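Local coordinates for protein CutA1 (Shewanella, PDB 3AHP) that probably takes part in tolerance of divalent metal ions such as copper, forming the stable trimer of its family, at residues C13-A16 with D17-C20. Residues are numbered along the deposited sequence; the frame is centred on the assembly and turned at random.
Sequences CPDA and DIAC
D15 caps helix 16-28, its OD1 meeting the backbone N of D17 and of I18. Its first torsion (chi1 65°) tucks CG in between its own main-chain N and C, which brings OD1 round to the first amides of the helix. There OD1 takes a nearly straight bond from I18 N at 3.1 Å, on the syn side of the carboxylate but 34° out of its plane, and a weak, strongly bent one from D17 N. The helix's own backbone pattern starts here as well: D15 O accepts from A19 N at 3.2 Å, and one residue further A16 O receives C20 N.

The apolar, tightly packed side lies toward the strand end. SG of C13 rests 3.8 Å from A19 CA and also touches I18 CG2, while C13 CB meets A19 CB; both C13 and A19 also lean on V57 of strand 50-64, so the loop is closed against the sheet. The ring of P14 and the chain of I18 cross at about a right angle, with P14 CD 4.1 Å from I18 CD1, and P80 adjoins both residues.

A16 and D17 form the looser, solvent-facing side. D17 OD2 stands 4.0 Å from D15 OD1, so two carboxylates share the start of the helix, where its dipole would probably ease their mutual repulsion. An alanine in place of D15 is likely to leave the amide of I18 without its side-chain acceptor and the first turn less firmly capped. This is an Asp N-cap at a short strand-to-helix loop, joining strand 6-13 to the first helix of the ferredoxin-like fold of CutA1 proteins.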
loop_
_atom_site.group_PDB
_atom_site.type_symbol
_atom_site.label_atom_id
_atom_site.label_comp_id
_atom_site.label_asym_id
_atom_site.label_seq_id
_atom_site.Cartn_x
_atom_site.Cartn_y
_atom_site.Cartn_z
ATOM N N CYS B 13 -9.928 -2.215 -9.984
ATOM C CA CYS B 13 -11.087 -2.474 -10.827
ATOM C C CYS B 13 -11.435 -1.245 -11.637
ATOM O O CYS B 13 -11.165 -0.139 -11.194
ATOM C CB CYS B 13 -12.282 -2.880 -9.973
ATOM S SG CYS B 13 -12.194 -4.555 -9.327
ATOM N N PRO B 14 -12.079 -1.427 -12.809
ATOM C CA PRO B 14 -12.378 -0.301 -13.705
ATOM C C PRO B 14 -13.392 0.674 -13.139
ATOM O O PRO B 14 -13.410 1.825 -13.545
ATOM C CB PRO B 14 -12.943 -0.981 -14.946
ATOM C CG PRO B 14 -12.325 -2.322 -14.936
ATOM C CD PRO B 14 -12.324 -2.712 -13.482
ATOM N N ASP B 15 -14.199 0.233 -12.184
ATOM C CA ASP B 15 -15.009 1.159 -11.407
ATOM C C ASP B 15 -15.426 0.531 -10.084
ATOM O O ASP B 15 -15.138 -0.643 -9.839
ATOM C CB ASP B 15 -16.251 1.560 -12.192
ATOM C CG ASP B 15 -17.163 0.392 -12.439
ATOM O OD1 ASP B 15 -17.756 -0.118 -11.459
ATOM O OD2 ASP B 15 -17.256 -0.040 -13.606
ATOM N N ALA B 16 -16.162 1.296 -9.277
ATOM C CA ALA B 16 -16.443 0.931 -7.893
ATOM C C ALA B 16 -17.485 -0.171 -7.770
ATOM O O ALA B 16 -17.446 -0.943 -6.815
ATOM C CB ALA B 16 -16.865 2.154 -7.071
ATOM N N ASP B 17 -18.441 -0.211 -8.698
ATOM C CA ASP B 17 -19.460 -1.256 -8.691
ATOM C C ASP B 17 -18.845 -2.647 -8.847
ATOM O O ASP B 17 -19.226 -3.607 -8.169
ATOM C CB ASP B 17 -20.490 -1.013 -9.792
ATOM C CG ASP B 17 -21.307 0.231 -9.547
ATOM O OD1 ASP B 17 -21.685 0.476 -8.380
ATOM O OD2 ASP B 17 -21.514 1.001 -10.503
ATOM N N ILE B 18 -17.906 -2.750 -9.774
ATOM C CA ILE B 18 -17.187 -3.977 -9.950
ATOM C C ILE B 18 -16.381 -4.324 -8.685
ATOM O O ILE B 18 -16.375 -5.468 -8.236
ATOM C CB ILE B 18 -16.309 -3.907 -11.215
ATOM C CG1 ILE B 18 -17.194 -3.620 -12.438
ATOM C CG2 ILE B 18 -15.466 -5.182 -11.374
ATOM C CD1 ILE B 18 -16.436 -3.179 -13.706
ATOM N N ALA B 19 -15.708 -3.334 -8.110
ATOM C CA ALA B 19 -14.894 -3.565 -6.913
ATOM C C ALA B 19 -15.770 -4.117 -5.799
ATOM O O ALA B 19 -15.429 -5.114 -5.148
ATOM C CB ALA B 19 -14.216 -2.286 -6.474
ATOM N N CYS B 20 -16.941 -3.511 -5.653
ATOM C CA CYS B 20 -17.907 -3.938 -4.679
ATOM C C CYS B 20 -18.395 -5.362 -4.901
ATOM O O CYS B 20 -18.545 -6.131 -3.961
ATOM C CB CYS B 20 -19.084 -2.986 -4.653
ATOM S SG CYS B 20 -20.146 -3.303 -3.235
#